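Local coordinates for TerD domain-containing protein (Streptomyces avermitilis, PDB 2QNG) that is of unknown function but binds two calcium ions through a TerD-type beta sandwich, at residues H126-V130 and V154-A160; D50-V54 and G117-Q121. All coordinates share one frame; numbering follows the deposited sequence.

Contact 1: residues H126-V130 and V154-A160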
loop_
_atom_site.group_PDB
_atom_site.type_symbol
_atom_site.label_atom_id
_atom_site.label_comp_id
_atom_site.label_asym_id
_atom_site.label_seq_id
_atom_site.Cartn_x
_atom_site.Cartn_y
_atom_site.Cartn_z
ATOM N N HIS A 126 13.720 -1.458 15.144
ATOM C CA HIS A 126 12.341 -1.110 15.366
ATOM C C HIS A 126 12.160 0.342 14.908
ATOM O O HIS A 126 12.878 1.242 15.361
ATOM C CB HIS A 126 12.052 -1.278 16.853
ATOM C CG HIS A 126 10.717 -0.745 17.287
ATOM N ND1 HIS A 126 9.511 -1.318 16.926
ATOM C CD2 HIS A 126 10.411 0.297 18.094
ATOM C CE1 HIS A 126 8.520 -0.632 17.479
ATOM N NE2 HIS A 126 9.044 0.339 18.208
ATOM N N ARG A 127 11.202 0.564 14.012
ATOM C CA ARG A 127 10.997 1.894 13.443
ATOM C C ARG A 127 9.539 2.067 13.165
ATOM O O ARG A 127 8.929 1.229 12.492
ATOM C CB ARG A 127 11.813 2.068 12.153
ATOM C CG ARG A 127 11.825 3.500 11.630
ATOM C CD ARG A 127 12.584 3.648 10.314
ATOM N NE ARG A 127 13.978 3.244 10.431
ATOM C CZ ARG A 127 14.954 4.032 10.867
ATOM N NH1 ARG A 127 14.701 5.287 11.236
ATOM N NH2 ARG A 127 16.192 3.555 10.954
ATOM N N THR A 128 8.969 3.143 13.698
ATOM C CA THR A 128 7.575 3.482 13.419
ATOM C C THR A 128 7.510 4.711 12.520
ATOM O O THR A 128 8.549 5.301 12.189
ATOM C CB THR A 128 6.799 3.757 14.714
ATOM O OG1 THR A 128 7.268 4.982 15.299
ATOM C CG2 THR A 128 6.979 2.602 15.719
ATOM N N PHE A 129 6.302 5.121 12.099
ATOM C CA PHE A 129 6.255 6.263 11.171
ATOM C C PHE A 129 6.886 7.546 11.699
ATOM O O PHE A 129 7.427 8.322 10.901
ATOM C CB PHE A 129 4.850 6.478 10.593
ATOM C CG PHE A 129 4.470 5.439 9.574
ATOM C CD1 PHE A 129 4.981 5.474 8.280
ATOM C CD2 PHE A 129 3.629 4.397 9.925
ATOM C CE1 PHE A 129 4.652 4.477 7.353
ATOM C CE2 PHE A 129 3.290 3.396 8.996
ATOM C CZ PHE A 129 3.809 3.449 7.721
ATOM N N VAL A 130 6.866 7.773 13.022
ATOM C CA VAL A 130 7.501 8.987 13.549
ATOM C C VAL A 130 9.030 8.922 13.364
ATOM O O VAL A 130 9.715 9.968 13.311
ATOM C CB VAL A 130 7.122 9.250 15.042
ATOM C CG1 VAL A 130 7.864 8.308 15.975
ATOM C CG2 VAL A 130 7.357 10.716 15.409
ATOM N N VAL A 154 -0.748 7.865 12.240
ATOM C CA VAL A 154 -0.267 6.524 12.585
ATOM C C VAL A 154 1.206 6.568 13.009
ATOM O O VAL A 154 1.987 5.674 12.680
ATOM C CB VAL A 154 -0.513 5.504 11.416
ATOM C CG1 VAL A 154 -1.999 5.337 11.199
ATOM C CG2 VAL A 154 0.178 5.934 10.119
ATOM N N LEU A 155 1.583 7.606 13.773
ATOM C CA LEU A 155 3.010 7.820 14.055
ATOM C C LEU A 155 3.682 6.710 14.877
ATOM O O LEU A 155 4.896 6.524 14.807
ATOM C CB LEU A 155 3.243 9.188 14.709
ATOM C CG LEU A 155 2.990 10.393 13.783
ATOM C CD1 LEU A 155 3.078 11.682 14.559
ATOM C CD2 LEU A 155 3.987 10.436 12.623
ATOM N N GLY A 156 2.889 5.984 15.665
ATOM C CA GLY A 156 3.419 4.904 16.462
ATOM C C GLY A 156 3.362 3.544 15.792
ATOM O O GLY A 156 3.734 2.556 16.422
ATOM N N SER A 157 2.912 3.478 14.530
ATOM C CA SER A 157 2.737 2.206 13.852
ATOM C C SER A 157 3.947 1.797 13.016
ATOM O O SER A 157 4.697 2.667 12.560
ATOM C CB SER A 157 1.520 2.318 12.923
ATOM O OG SER A 157 0.323 2.517 13.699
ATOM N N THR A 158 4.079 0.489 12.777
ATOM C CA THR A 158 5.137 -0.060 11.926
ATOM C C THR A 158 4.640 -0.359 10.504
ATOM O O THR A 158 5.430 -0.678 9.629
ATOM C CB THR A 158 5.724 -1.323 12.558
ATOM O OG1 THR A 158 4.651 -2.209 12.873
ATOM C CG2 THR A 158 6.491 -0.952 13.845
ATOM N N ALA A 159 3.332 -0.268 10.292
ATOM C CA ALA A 159 2.714 -0.503 8.985
ATOM C C ALA A 159 1.349 0.165 9.006
ATOM O O ALA A 159 0.805 0.454 10.087
ATOM C CB ALA A 159 2.572 -1.993 8.687
ATOM N N ALA A 160 0.783 0.423 7.831
ATOM C CA ALA A 160 -0.566 0.989 7.783
ATOM C C ALA A 160 -1.255 0.579 6.500
ATOM O O ALA A 160 -0.613 0.549 5.439
ATOM C CB ALA A 160 -0.499 2.537 7.854
#
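F129 meets the turn V154-S157 with both its backbone and its ring, and more of its surface is buried here than of any other residue in the contact. Its N donates to S157 O at 3.0 Å, the donor lying nearly on the extension of the C=O bond although the N-H...O angle is only 138°. With CG turned anti to the carbonyl carbon (chi1 -73°), the ring reaches the turn with its CD2-CE2 side. V154 O sits at that edge, near the ring plane and 3.5 Å from CD2, while the carbonyl carbon of A159 lies in plane off CE2. V154 CG2, 3.8 Å from CD2, and the methyl of A160 add apolar contacts to CD2 and CE2, and F151 stacks on the ring.

The turn itself is a type I beta turn, closed by S157 N bonding to V154 O. It leads into strand 159-167 through a classic beta bulge, in which T158 and A159 both face Y182. The contact therefore fastens the loop after strand 111-120, with its short 3-10 segment, to the entry of the neighbouring strand.

L155 contributes the next largest area. Its carbonyl oxygen accepts two bonds, from T128 OG1 at 2.9 Å and from V130 N at 2.9 Å, both donors in the carbonyl plane and the second on a lone pair. Outside this grip its side chain runs along V130: L155 CB meets V130 CB at 3.9 Å, and CD2 reaches the V130 backbone.

T128 places OG1 between its backbone N and carbonyl carbon (chi1 69°), which aims the hydroxyl at L155 O and leaves CG2 against G156 O, 3.3 Å away. CG2 also touches T158 CG2, which lies against R127 O (3.5 Å), while the T158 hydroxyl is bonded to S184 O.

Contact 2: residues D50-V54 and G117-Q121. With CA (calcium ion), chain C.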
loop_
_atom_site.group_PDB
_atom_site.type_symbol
_atom_site.label_atom_id
_atom_site.label_comp_id
_atom_site.label_asym_id
_atom_site.label_seq_id
_atom_site.Cartn_x
_atom_site.Cartn_y
_atom_site.Cartn_z
ATOM N N ASP A 50 13.441 1.723 5.126
ATOM C CA ASP A 50 12.940 1.059 3.923
ATOM C C ASP A 50 11.445 0.868 4.103
ATOM O O ASP A 50 11.020 0.108 4.967
ATOM C CB ASP A 50 13.654 -0.301 3.789
ATOM C CG ASP A 50 13.238 -1.074 2.540
ATOM O OD1 ASP A 50 12.457 -0.526 1.700
ATOM O OD2 ASP A 50 13.685 -2.241 2.412
ATOM N N LEU A 51 10.663 1.602 3.322
ATOM C CA LEU A 51 9.224 1.426 3.252
ATOM C C LEU A 51 8.910 0.604 2.019
ATOM O O LEU A 51 9.581 0.774 0.986
ATOM C CB LEU A 51 8.485 2.784 3.176
ATOM C CG LEU A 51 8.305 3.560 4.505
ATOM C CD1 LEU A 51 9.613 3.807 5.290
ATOM C CD2 LEU A 51 7.573 4.871 4.251
ATOM N N ASP A 52 7.905 -0.268 2.124
ATOM C CA ASP A 52 7.459 -1.037 0.970
ATOM C C ASP A 52 5.965 -0.869 0.788
ATOM O O ASP A 52 5.204 -0.961 1.751
ATOM C CB ASP A 52 7.725 -2.529 1.169
ATOM C CG ASP A 52 9.205 -2.890 1.089
ATOM O OD1 ASP A 52 10.004 -2.169 0.492
ATOM O OD2 ASP A 52 9.577 -3.958 1.604
ATOM N N ILE A 53 5.538 -0.670 -0.466
ATOM C CA ILE A 53 4.112 -0.687 -0.800
ATOM C C ILE A 53 3.694 -2.149 -0.992
ATOM O O ILE A 53 4.419 -2.946 -1.614
ATOM C CB ILE A 53 3.835 0.095 -2.090
ATOM C CG1 ILE A 53 4.304 1.545 -1.952
ATOM C CG2 ILE A 53 2.355 0.029 -2.412
ATOM C CD1 ILE A 53 4.199 2.341 -3.252
ATOM N N VAL A 54 2.524 -2.472 -0.445
ATOM C CA VAL A 54 1.973 -3.814 -0.642
ATOM C C VAL A 54 0.491 -3.701 -0.954
ATOM O O VAL A 54 -0.214 -2.827 -0.439
ATOM C CB VAL A 54 2.248 -4.768 0.569
ATOM C CG1 VAL A 54 1.729 -4.168 1.818
ATOM C CG2 VAL A 54 1.625 -6.149 0.337
ATOM N N GLY A 117 -1.346 -0.877 1.233
ATOM C CA GLY A 117 -0.695 -0.529 2.496
ATOM C C GLY A 117 0.760 -0.222 2.314
ATOM O O GLY A 117 1.323 -0.405 1.221
ATOM N N VAL A 118 1.366 0.240 3.413
ATOM C CA VAL A 118 2.764 0.598 3.436
ATOM C C VAL A 118 3.337 -0.019 4.702
ATOM O O VAL A 118 2.805 0.212 5.799
ATOM C CB VAL A 118 2.963 2.130 3.450
ATOM C CG1 VAL A 118 4.436 2.509 3.581
ATOM C CG2 VAL A 118 2.346 2.763 2.197
ATOM N N VAL A 119 4.407 -0.806 4.546
ATOM C CA VAL A 119 5.114 -1.356 5.696
ATOM C C VAL A 119 6.470 -0.704 5.851
ATOM O O VAL A 119 7.109 -0.368 4.847
ATOM C CB VAL A 119 5.295 -2.889 5.571
ATOM C CG1 VAL A 119 3.960 -3.568 5.456
ATOM C CG2 VAL A 119 6.186 -3.279 4.369
ATOM N N ILE A 120 6.922 -0.573 7.096
ATOM C CA ILE A 120 8.277 -0.165 7.365
ATOM C C ILE A 120 9.040 -1.428 7.711
ATOM O O ILE A 120 8.635 -2.185 8.602
ATOM C CB ILE A 120 8.350 0.785 8.553
ATOM C CG1 ILE A 120 7.476 2.022 8.327
ATOM C CG2 ILE A 120 9.826 1.162 8.835
ATOM C CD1 ILE A 120 7.215 2.804 9.583
ATOM N N GLN A 121 10.125 -1.693 6.988
ATOM C CA GLN A 121 10.940 -2.870 7.317
ATOM C C GLN A 121 11.516 -2.723 8.725
ATOM O O GLN A 121 11.954 -1.638 9.114
ATOM C CB GLN A 121 12.081 -3.044 6.316
ATOM C CG GLN A 121 11.579 -3.506 4.937
ATOM C CD GLN A 121 11.080 -4.957 4.932
ATOM O OE1 GLN A 121 11.479 -5.767 5.776
ATOM N NE2 GLN A 121 10.188 -5.271 4.010
HETATM CA CA CA C . 11.173 -0.401 -0.217
HETATM O O HOH W 1 13.237 0.492 7.717
HETATM O O HOH W 2 12.027 -2.082 -1.596
#
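D52 and V119 form a hydrogen-bonded pair at the middle of this antiparallel contact: D52 N donates to V119 O at 2.8 Å, V119 N returns a bond to D52 O, and both donors lie in the plane of the carbonyl they meet. V54 and G117 form the next hydrogen-bonded pair, with the non-hydrogen-bonded I53-V118 between, and V54 N approaches G117 O from above its carbonyl plane. Strands 51-54 and 117-120 run at 151° to each other, with their axes 4.6 Å apart at closest approach.

This is the tightly packed part. On one face L51 lays CD2 against V118 CG1 (4.0 Å) and CD1 against I120 CG1, within the apolar layer between the two sheets, where W39 of the opposing sheet packs on L51 and V37 on V118 and I53. On the other face V119 CG2 presses on D52 CB at 3.6 Å, and F189 of helix 186-192 closes over V54 and V119.

Toward D50 and Q121 the contact becomes looser and wetter. Q121 N still bonds D50 O at 2.9 Å, but a water joins D50 N to Q121 O beyond it. The Q121 side chain, bent at chi2 (-71°), runs alongside D50 and sends NE2 to the anti side of D52 OD2 at 2.8 Å, 33° out of the carboxylate plane. Without the Q121 amide, as with an alanine here, D52 OD2 would probably lose this donor and the carboxylate would be freer to turn.

D52 OD1 binds calcium at 2.2 Å, beside D50 OD1, L51 O and a water; S88 and E98 complete the site. The carboxylate is thus divided between metal and amide, consistent with Q121 acting as a second-shell residue that helps orient D52, while the calcium probably offsets the closeness of the D50, D52 and E98 carboxylates.

Both contacts reach the same sheet, their centres about 10 Å apart, and share a boundary: strands 111-120 and 159-167 are neighbours, so T158 O and A160 O of contact 1 probably accept from I120 N and V118 N of contact 2. I120 CD1 also packs on the T128-F129 backbone. Contact 2 is the more central, about 7 Å from the chain centre against 14 Å, with eight of ten touching residues buried; contact 1 has six of twelve buried and four exposed. Their chemistry follows: regular strand pairing ending at a calcium site in contact 2, turn carbonyls gripping a loop's N-H and hydroxyl groups beside one aromatic ring in contact 1.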